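Local coordinates for cystatin (Fasciola hepatica, PDB 6I1M), which probably inhibits papain-like cysteine proteases as a secreted, stefin-related member of the cystatin superfamily, at residues S16-M21 and Y53-S58; S24-L27 and S31-S34; F72-L75 and A81-V84. All coordinates share one frame; numbering follows the deposited sequence.

Contact 1. Residues S16-M21 and Y53-S58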
ATOM      1  N   SER A  16       6.197   8.248  -3.913  1.00 19.54           N
ATOM      2  CA  SER A  16       7.655   8.192  -3.653  1.00 20.66           C
ATOM      3  C   SER A  16       7.972   7.322  -2.427  1.00 20.84           C
ATOM      4  O   SER A  16       8.937   6.547  -2.473  1.00 19.97           O
ATOM      5  CB  SER A  16       8.218   9.572  -3.516  1.00 22.38           C
ATOM      6  OG  SER A  16       9.610   9.482  -3.344  1.00 25.08           O
ATOM      7  N   VAL A  17       7.157   7.392  -1.379  1.00 21.39           N
ATOM      8  CA  VAL A  17       7.477   6.743  -0.076  1.00 22.55           C
ATOM      9  C   VAL A  17       6.937   5.309  -0.080  1.00 21.19           C
ATOM     10  O   VAL A  17       7.685   4.390   0.250  1.00 20.11           O
ATOM     11  CB  VAL A  17       6.930   7.602   1.086  1.00 26.95           C
ATOM     12  CG1 VAL A  17       6.884   6.868   2.414  1.00 27.94           C
ATOM     13  CG2 VAL A  17       7.744   8.882   1.234  1.00 28.88           C
ATOM     14  N   PHE A  18       5.680   5.132  -0.473  1.00 20.80           N
ATOM     15  CA  PHE A  18       4.909   3.879  -0.256  1.00 20.23           C
ATOM     16  C   PHE A  18       5.112   2.894  -1.402  1.00 19.83           C
ATOM     17  O   PHE A  18       5.097   1.707  -1.118  1.00 22.50           O
ATOM     18  CB  PHE A  18       3.418   4.165  -0.059  1.00 19.23           C
ATOM     19  CG  PHE A  18       3.123   4.954   1.195  1.00 20.97           C
ATOM     20  CD1 PHE A  18       3.448   4.445   2.441  1.00 22.80           C
ATOM     21  CD2 PHE A  18       2.560   6.219   1.120  1.00 19.83           C
ATOM     22  CE1 PHE A  18       3.210   5.191   3.593  1.00 24.15           C
ATOM     23  CE2 PHE A  18       2.292   6.949   2.267  1.00 21.97           C
ATOM     24  CZ  PHE A  18       2.597   6.433   3.504  1.00 23.65           C
ATOM     25  N   GLN A  19       5.317   3.342  -2.644  1.00 19.97           N
ATOM     26  CA  GLN A  19       5.406   2.388  -3.782  1.00 19.56           C
ATOM     27  C   GLN A  19       6.582   1.441  -3.555  1.00 18.41           C
ATOM     28  O   GLN A  19       6.389   0.238  -3.694  1.00 17.99           O
ATOM     29  CB  GLN A  19       5.428   3.073  -5.148  1.00 19.70           C
ATOM     30  CG  GLN A  19       5.389   2.086  -6.313  1.00 19.84           C
ATOM     31  CD  GLN A  19       6.702   1.486  -6.759  1.00 19.98           C
ATOM     32  OE1 GLN A  19       7.756   1.592  -6.125  1.00 21.27           O
ATOM     33  NE2 GLN A  19       6.641   0.838  -7.909  1.00 19.58           N
ATOM     34  N   PRO A  20       7.819   1.877  -3.212  1.00 20.11           N
ATOM     35  CA  PRO A  20       8.912   0.926  -2.965  1.00 20.28           C
ATOM     36  C   PRO A  20       8.727   0.037  -1.727  1.00 21.38           C
ATOM     37  O   PRO A  20       9.196  -1.082  -1.753  1.00 23.40           O
ATOM     38  CB  PRO A  20      10.139   1.807  -2.698  1.00 20.45           C
ATOM     39  CG  PRO A  20       9.789   3.107  -3.393  1.00 20.15           C
ATOM     40  CD  PRO A  20       8.306   3.272  -3.171  1.00 20.27           C
ATOM     41  N   MET A  21       8.053   0.537  -0.687  1.00 21.38           N
ATOM     42  CA  MET A  21       7.741  -0.271   0.522  1.00 23.25           C
ATOM     43  C   MET A  21       6.804  -1.409   0.113  1.00 20.73           C
ATOM     44  O   MET A  21       7.004  -2.542   0.551  1.00 19.65           O
ATOM     45  CB  MET A  21       7.033   0.543   1.603  1.00 26.32           C
ATOM     46  CG  MET A  21       7.872   1.580   2.287  1.00 33.81           C
ATOM     47  SD  MET A  21       6.885   2.315   3.627  1.00 35.08           S
ATOM     48  CE  MET A  21       7.709   3.891   3.813  1.00 34.58           C
ATOM     49  N   TYR A  53      -2.906   3.729   5.720  1.00 20.18           N
ATOM     50  CA  TYR A  53      -3.045   3.960   4.262  1.00 20.66           C
ATOM     51  C   TYR A  53      -3.387   2.625   3.619  1.00 20.26           C
ATOM     52  O   TYR A  53      -2.519   1.764   3.582  1.00 20.77           O
ATOM     53  CB  TYR A  53      -1.769   4.512   3.644  1.00 20.30           C
ATOM     54  CG  TYR A  53      -1.390   5.883   4.109  1.00 21.44           C
ATOM     55  CD1 TYR A  53      -0.661   6.051   5.276  1.00 23.55           C
ATOM     56  CD2 TYR A  53      -1.721   7.009   3.367  1.00 24.22           C
ATOM     57  CE1 TYR A  53      -0.307   7.315   5.716  1.00 25.75           C
ATOM     58  CE2 TYR A  53      -1.367   8.274   3.793  1.00 24.52           C
ATOM     59  CZ  TYR A  53      -0.653   8.430   4.972  1.00 25.88           C
ATOM     60  OH  TYR A  53      -0.248   9.674   5.390  1.00 29.22           O
ATOM     61  N   LYS A  54      -4.613   2.484   3.136  1.00 19.95           N
ATOM     62  CA  LYS A  54      -5.036   1.304   2.353  1.00 21.74           C
ATOM     63  C   LYS A  54      -4.924   1.625   0.866  1.00 21.71           C
ATOM     64  O   LYS A  54      -5.741   2.437   0.319  1.00 22.05           O
ATOM     65  CB  LYS A  54      -6.462   0.892   2.685  1.00 24.33           C
ATOM     66  CG  LYS A  54      -6.856  -0.454   2.104  1.00 26.77           C
ATOM     67  CD  LYS A  54      -8.335  -0.555   1.948  1.00 32.59           C
ATOM     68  CE  LYS A  54      -9.062  -0.595   3.266  1.00 36.01           C
ATOM     69  NZ  LYS A  54     -10.515  -0.400   3.060  1.00 38.84           N
ATOM     70  N   PHE A  55      -3.964   0.971   0.236  1.00 20.18           N
ATOM     71  CA  PHE A  55      -3.669   1.074  -1.209  1.00 20.76           C
ATOM     72  C   PHE A  55      -4.339  -0.065  -1.967  1.00 22.22           C
ATOM     73  O   PHE A  55      -4.336  -1.199  -1.514  1.00 22.83           O
ATOM     74  CB  PHE A  55      -2.164   1.024  -1.396  1.00 21.05           C
ATOM     75  CG  PHE A  55      -1.509   2.277  -0.903  1.00 22.09           C
ATOM     76  CD1 PHE A  55      -1.584   3.441  -1.662  1.00 22.27           C
ATOM     77  CD2 PHE A  55      -0.816   2.289   0.300  1.00 23.23           C
ATOM     78  CE1 PHE A  55      -0.959   4.596  -1.228  1.00 21.17           C
ATOM     79  CE2 PHE A  55      -0.186   3.452   0.731  1.00 23.21           C
ATOM     80  CZ  PHE A  55      -0.265   4.595  -0.034  1.00 23.16           C
ATOM     81  N   LYS A  56      -4.873   0.250  -3.141  1.00 24.02           N
ATOM     82  CA  LYS A  56      -5.106  -0.743  -4.210  1.00 23.23           C
ATOM     83  C   LYS A  56      -3.976  -0.573  -5.231  1.00 22.01           C
ATOM     84  O   LYS A  56      -3.815   0.547  -5.745  1.00 21.41           O
ATOM     85  CB  LYS A  56      -6.478  -0.517  -4.828  1.00 27.90           C
ATOM     86  CG  LYS A  56      -6.918  -1.622  -5.764  1.00 32.22           C
ATOM     87  CD  LYS A  56      -8.322  -1.414  -6.278  1.00 38.70           C
ATOM     88  CE  LYS A  56      -8.578  -2.154  -7.574  1.00 41.49           C
ATOM     89  NZ  LYS A  56      -9.731  -3.077  -7.439  1.00 46.67           N
ATOM     90  N   VAL A  57      -3.210  -1.636  -5.465  1.00 20.48           N
ATOM     91  CA  VAL A  57      -1.996  -1.627  -6.328  1.00 21.23           C
ATOM     92  C   VAL A  57      -2.230  -2.599  -7.490  1.00 20.94           C
ATOM     93  O   VAL A  57      -2.893  -3.624  -7.283  1.00 20.43           O
ATOM     94  CB  VAL A  57      -0.725  -1.938  -5.514  1.00 21.59           C
ATOM     95  CG1 VAL A  57      -0.619  -1.019  -4.301  1.00 22.30           C
ATOM     96  CG2 VAL A  57      -0.623  -3.398  -5.080  1.00 22.59           C
ATOM     97  N   SER A  58      -1.690  -2.258  -8.659  1.00 21.13           N
ATOM     98  CA  SER A  58      -1.794  -3.032  -9.922  1.00 22.68           C
ATOM     99  C   SER A  58      -0.393  -3.365 -10.438  1.00 22.08           C
ATOM    100  O   SER A  58       0.482  -2.475 -10.439  1.00 21.65           O
ATOM    101  CB  SER A  58      -2.558  -2.265 -10.960  1.00 26.71           C
ATOM    102  OG  SER A  58      -2.519  -2.954 -12.186  1.00 28.94           O
TER

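Contact 2. Residues S24-L27 and S31-S34. Unlike the reference sequence in segment 31-34: V33 (reference Glu).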
ATOM      1  N   SER A  24       8.610  -3.993  -2.228  1.00 18.73           N
ATOM      2  CA  SER A  24       9.523  -4.789  -1.377  1.00 20.96           C
ATOM      3  C   SER A  24       8.722  -5.871  -0.642  1.00 19.78           C
ATOM      4  O   SER A  24       9.162  -7.009  -0.650  1.00 22.69           O
ATOM      5  CB  SER A  24      10.299  -3.935  -0.435  1.00 20.70           C
ATOM      6  OG  SER A  24      10.898  -4.763   0.533  1.00 23.12           O
ATOM      7  N   LYS A  25       7.565  -5.526  -0.069  1.00 20.31           N
ATOM      8  CA  LYS A  25       6.681  -6.470   0.679  1.00 21.39           C
ATOM      9  C   LYS A  25       6.176  -7.565  -0.261  1.00 20.90           C
ATOM     10  O   LYS A  25       6.306  -8.746   0.089  1.00 20.42           O
ATOM     11  CB  LYS A  25       5.458  -5.763   1.264  1.00 22.21           C
ATOM     12  CG  LYS A  25       4.621  -6.614   2.209  1.00 23.80           C
ATOM     13  CD  LYS A  25       5.426  -7.335   3.259  1.00 25.26           C
ATOM     14  CE  LYS A  25       4.553  -8.157   4.189  1.00 29.76           C
ATOM     15  NZ  LYS A  25       4.371  -7.466   5.487  1.00 30.75           N
ATOM     16  N   LEU A  26       5.650  -7.191  -1.430  1.00 19.33           N
ATOM     17  CA  LEU A  26       5.145  -8.174  -2.417  1.00 21.46           C
ATOM     18  C   LEU A  26       6.301  -9.074  -2.886  1.00 21.14           C
ATOM     19  O   LEU A  26       6.077 -10.307  -3.026  1.00 23.33           O
ATOM     20  CB  LEU A  26       4.472  -7.448  -3.579  1.00 21.21           C
ATOM     21  CG  LEU A  26       3.081  -6.889  -3.292  1.00 22.82           C
ATOM     22  CD1 LEU A  26       2.651  -5.976  -4.423  1.00 23.80           C
ATOM     23  CD2 LEU A  26       2.074  -8.006  -3.069  1.00 23.93           C
ATOM     24  N   LEU A  27       7.497  -8.508  -3.066  1.00 22.68           N
ATOM     25  CA  LEU A  27       8.702  -9.254  -3.525  1.00 23.58           C
ATOM     26  C   LEU A  27       9.150 -10.251  -2.443  1.00 25.10           C
ATOM     27  O   LEU A  27       9.349 -11.459  -2.759  1.00 24.58           O
ATOM     28  CB  LEU A  27       9.814  -8.269  -3.894  1.00 26.12           C
ATOM     29  CG  LEU A  27      11.071  -8.920  -4.469  1.00 27.81           C
ATOM     30  CD1 LEU A  27      10.770  -9.682  -5.767  1.00 28.27           C
ATOM     31  CD2 LEU A  27      12.147  -7.874  -4.708  1.00 30.18           C
ATOM     32  N   SER A  31       5.106 -12.841  -4.006  1.00 25.42           N
ATOM     33  CA  SER A  31       3.875 -12.500  -4.753  1.00 24.23           C
ATOM     34  C   SER A  31       4.200 -11.934  -6.138  1.00 24.46           C
ATOM     35  O   SER A  31       3.343 -12.058  -7.036  1.00 21.93           O
ATOM     36  CB  SER A  31       3.032 -11.562  -3.980  1.00 24.20           C
ATOM     37  OG  SER A  31       2.551 -12.175  -2.812  1.00 27.23           O
ATOM     38  N   VAL A  32       5.327 -11.240  -6.280  1.00 22.49           N
ATOM     39  CA  VAL A  32       5.726 -10.626  -7.579  1.00 22.83           C
ATOM     40  C   VAL A  32       7.212 -10.931  -7.810  1.00 24.38           C
ATOM     41  O   VAL A  32       7.945 -11.253  -6.845  1.00 26.25           O
ATOM     42  CB  VAL A  32       5.400  -9.116  -7.619  1.00 21.71           C
ATOM     43  CG1 VAL A  32       3.918  -8.803  -7.370  1.00 20.98           C
ATOM     44  CG2 VAL A  32       6.252  -8.334  -6.649  1.00 20.09           C
ATOM     45  N   VAL A  33       7.635 -10.872  -9.061  1.00 25.30           N
ATOM     46  CA  VAL A  33       9.063 -10.998  -9.457  1.00 26.22           C
ATOM     47  C   VAL A  33       9.724  -9.618  -9.361  1.00 24.35           C
ATOM     48  O   VAL A  33       9.014  -8.586  -9.303  1.00 22.91           O
ATOM     49  CB  VAL A  33       9.207 -11.632 -10.856  1.00 28.83           C
ATOM     50  CG1 VAL A  33       8.713 -13.072 -10.859  1.00 28.00           C
ATOM     51  CG2 VAL A  33       8.521 -10.802 -11.931  1.00 27.21           C
ATOM     52  N   SER A  34      11.052  -9.606  -9.329  1.00 26.63           N
ATOM     53  CA  SER A  34      11.870  -8.410  -9.012  1.00 29.97           C
ATOM     54  C   SER A  34      11.661  -7.328 -10.079  1.00 31.07           C
ATOM     55  O   SER A  34      11.769  -6.131  -9.721  1.00 35.00           O
ATOM     56  CB  SER A  34      13.322  -8.781  -8.853  1.00 31.51           C
ATOM     57  OG  SER A  34      13.813  -9.360 -10.045  1.00 30.75           O
TER
HETATM   58  O   HOH W   1       8.997 -12.732  -5.099  1.00 25.03           O

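Contact 3. Residues F72-L75 and A81-V84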
ATOM      1  N   PHE A  72       0.694   1.200   7.910  1.00 19.77           N
ATOM      2  CA  PHE A  72       0.587   1.996   9.146  1.00 19.20           C
ATOM      3  C   PHE A  72       1.799   2.929   9.264  1.00 18.32           C
ATOM      4  O   PHE A  72       2.974   2.481   9.296  1.00 20.74           O
ATOM      5  CB  PHE A  72       0.473   1.088  10.365  1.00 18.75           C
ATOM      6  CG  PHE A  72       0.421   1.865  11.655  1.00 18.85           C
ATOM      7  CD1 PHE A  72      -0.618   2.756  11.900  1.00 18.65           C
ATOM      8  CD2 PHE A  72       1.451   1.778  12.581  1.00 20.80           C
ATOM      9  CE1 PHE A  72      -0.667   3.460  13.094  1.00 20.30           C
ATOM     10  CE2 PHE A  72       1.419   2.537  13.742  1.00 21.93           C
ATOM     11  CZ  PHE A  72       0.365   3.379  13.989  1.00 20.35           C
ATOM     12  N   VAL A  73       1.511   4.222   9.351  1.00 19.44           N
ATOM     13  CA  VAL A  73       2.509   5.284   9.662  1.00 20.52           C
ATOM     14  C   VAL A  73       2.204   5.781  11.071  1.00 20.58           C
ATOM     15  O   VAL A  73       1.205   6.454  11.294  1.00 18.40           O
ATOM     16  CB  VAL A  73       2.458   6.427   8.635  1.00 22.01           C
ATOM     17  CG1 VAL A  73       3.429   7.536   8.970  1.00 22.21           C
ATOM     18  CG2 VAL A  73       2.691   5.912   7.231  1.00 22.58           C
ATOM     19  N   PRO A  74       3.030   5.449  12.072  1.00 21.22           N
ATOM     20  CA  PRO A  74       2.778   5.905  13.432  1.00 23.43           C
ATOM     21  C   PRO A  74       3.132   7.393  13.552  1.00 25.25           C
ATOM     22  O   PRO A  74       3.836   7.947  12.714  1.00 26.54           O
ATOM     23  CB  PRO A  74       3.731   5.054  14.281  1.00 23.47           C
ATOM     24  CG  PRO A  74       4.912   4.848  13.332  1.00 23.44           C
ATOM     25  CD  PRO A  74       4.275   4.674  11.966  1.00 23.06           C
ATOM     26  N   LEU A  75       2.703   7.979  14.658  1.00 30.49           N
ATOM     27  CA  LEU A  75       3.164   9.318  15.084  1.00 32.14           C
ATOM     28  C   LEU A  75       4.649   9.266  15.431  1.00 31.72           C
ATOM     29  O   LEU A  75       5.135   8.215  15.897  1.00 26.79           O
ATOM     30  CB  LEU A  75       2.290   9.748  16.257  1.00 34.40           C
ATOM     31  CG  LEU A  75       0.845   9.999  15.848  1.00 36.95           C
ATOM     32  CD1 LEU A  75      -0.044  10.173  17.061  1.00 38.46           C
ATOM     33  CD2 LEU A  75       0.767  11.204  14.927  1.00 40.88           C
ATOM     34  N   ALA A  81       6.959   1.418  14.699  1.00 37.51           N
ATOM     35  CA  ALA A  81       7.545   1.686  13.369  1.00 36.94           C
ATOM     36  C   ALA A  81       6.443   1.700  12.304  1.00 28.87           C
ATOM     37  O   ALA A  81       5.321   1.170  12.548  1.00 30.21           O
ATOM     38  CB  ALA A  81       8.602   0.640  13.053  1.00 37.27           C
ATOM     39  N   THR A  82       6.759   2.316  11.168  1.00 29.22           N
ATOM     40  CA  THR A  82       5.996   2.166   9.908  1.00 28.65           C
ATOM     41  C   THR A  82       5.953   0.683   9.549  1.00 28.56           C
ATOM     42  O   THR A  82       7.021   0.042   9.580  1.00 31.87           O
ATOM     43  CB  THR A  82       6.611   2.983   8.772  1.00 28.04           C
ATOM     44  OG1 THR A  82       6.515   4.360   9.124  1.00 32.43           O
ATOM     45  CG2 THR A  82       5.925   2.754   7.446  1.00 29.52           C
ATOM     46  N   SER A  83       4.766   0.147   9.268  1.00 27.36           N
ATOM     47  CA  SER A  83       4.571  -1.305   9.042  1.00 27.34           C
ATOM     48  C   SER A  83       3.735  -1.479   7.777  1.00 23.02           C
ATOM     49  O   SER A  83       2.665  -0.847   7.681  1.00 22.07           O
ATOM     50  CB  SER A  83       3.938  -1.937  10.273  1.00 29.53           C
ATOM     51  OG  SER A  83       3.889  -3.357  10.177  1.00 35.13           O
ATOM     52  N   VAL A  84       4.218  -2.292   6.838  1.00 24.86           N
ATOM     53  CA  VAL A  84       3.420  -2.765   5.676  1.00 24.34           C
ATOM     54  C   VAL A  84       2.668  -4.026   6.109  1.00 22.22           C
ATOM     55  O   VAL A  84       3.311  -4.969   6.614  1.00 24.58           O
ATOM     56  CB  VAL A  84       4.295  -2.991   4.430  1.00 25.72           C
ATOM     57  CG1 VAL A  84       3.431  -3.305   3.231  1.00 25.28           C
ATOM     58  CG2 VAL A  84       5.175  -1.775   4.137  1.00 25.85           C
TER

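Contact 1. Residues S16-M21 and Y53-S58
F18, on the helix, sets its CG anti to the carbonyl carbon (chi1 -65°), and across from it Y53 and F55 on the strand take the same first torsion (-66° and -71°). With these torsions all three rings come into the space between helix and strand, where they form an aromatic cluster. The backbones stay well apart: the closest pair of CA atoms, F18 CA and F55 CA, lie 9.1 Å from each other, and the rings fill that gap.

The F18 ring meets the two strand residues with different parts. Its far end goes to the tyrosine, where F18 CZ lies over one face of the Y53 ring, off centre toward the rim and 3.7 Å from Y53 CD1. Nearer the helix, F18 CD2 meets the edge of the F55 ring, near its plane, at 3.5 Å from F55 CZ, and F18 CB is also within 3.7 Å of F55 CZ. Both ring pairs are oblique, with centroids of F18 and Y53 4.7 Å apart and those of F18 and F55 5.2 Å apart, and neither is a regular stack. The contact is wholly apolar, consistent with hydrophobic burial and van der Waals packing.

F18 and F55 are buried near the centre of the molecule. Around them, helix 12-28, kinked at P20, lies against the antiparallel sheet in the manner of the cystatin fold. F18 also reaches V71 and V73 of strand 66-74, while F55 continues to L40 and V43 of strand 38-47 and to I22 one turn further along the helix.

Contact 2. Residues S24-L27 and S31-S34
L26 and L27, near the end of the helix, meet the chain that folds back against them, each through a different part of its side chain. L26 holds its CG anti to its carbonyl carbon, beside the backbone N (chi1 -76°), and touches the returning segment at two points of its side chain. Its root, L26 CB, rests 3.7 Å from V32 CG2, and its branch L26 CD2 lies 3.8 Å from S31 CB. The valine methyl involved is the one set between the backbone N and carbonyl carbon of its own residue, and V32 CG2 also approaches L27 N.

L27 takes the other course. Its CG is anti to the backbone N (chi1 -176°), which carries the side chain over the main chain of V32-S34: L27 CD1 lies 3.4 Å from V32 O and 3.6 Å from S34 N. V33, which differs from the reference sequence, points its CB away from the helix and adds almost nothing here.

Between the two leucines the carbonyl of L26 takes up the amides of the returning chain. S31 N donates to L26 O at 2.9 Å, and V32 N adds a weak bond of 3.5 Å to the same L26 O. A water joins L27 O to V32 O, though its separation from V32 O is suspiciously short.

The W67 side chain, on strand 66-74, touches those of L26, S31 and V32, and V32 also reaches C63, whose disulfide partner is C36. The chemistry is that of a helix terminus: the carbonyl of L26 is met by amides of the turned chain, the buried side chains of L26 and V32 pack beside these bonds and probably limit solvent access to them, and L27 lies over the exposed side, against the main chain of V32-S34.

Contact 3. Residues F72-L75 and A81-V84
F72 pairs with S83 as a hydrogen-bonded antiparallel pair, the two main chains exchanging both of their bonds. F72 N donates to S83 O at 2.9 Å with a N-H...O angle of 157°, and S83 N returns a bond of the same length, 2.9 Å, to F72 O. That oxygen is contacted a second time, by T82 CA, which approaches F72 O to 3.1 Å as a CA-H...O contact, while the T82 methyl CG2 also lies close. The side chain of F72 leaves the sheet on the same face as that of S83; with CG anti to the backbone N (chi1 178°), its ring runs forward along its own strand, where P74 N sits over one face toward the rim, and its CD2 approaches A81 O obliquely.

V73 turns its CB away from the opposite segment and adds little to this pairing, its CA standing 4.1 Å from T82 OG1. P74 takes over the contact. Its ring, having no N-H to donate, packs on the backbone of the other arm: P74 CD is 3.5 Å from T82 N and P74 CG 3.6 Å from A81 C. Regular pairing therefore gives way to van der Waals packing at the mouth of the hairpin loop, which in cystatins is one of the elements that enter a protease cleft; a like role here is probable.

The pair joins edge strand 83-90 to its inner neighbour 66-74. V73 forms a backbone hydrogen bond with T51 of strand 50-59, F72 rests on N52 and on V48 of the preceding hairpin loop, and on the opposite face T82 and V84 pack against M21 of helix 12-28.

Contact 1 lies about 3 Å from the centre of the chain; contacts 2 and 3 are each about 13 Å from contact 1, centre to centre, and about 20 Å from one another. Contacts 1 and 2 share helix 12-28, contact 2 being nested within the loop that contact 1 closes, and contact 3 follows both along the chain. Contacts 1 and 3 both reach the same antiparallel sheet, through neighbouring strands 50-59 and 66-74, and meet where V73 CG2 lies 3.6 Å from Y53 CE1. K25 NZ hydrogen-bonds to V84 O, tying the helix to the edge strand. Contact 1 packs the helix on the sheet, contact 2 ties its end to the following loop, and contact 3 closes the last hairpin, consistent with a compact cystatin scaffold.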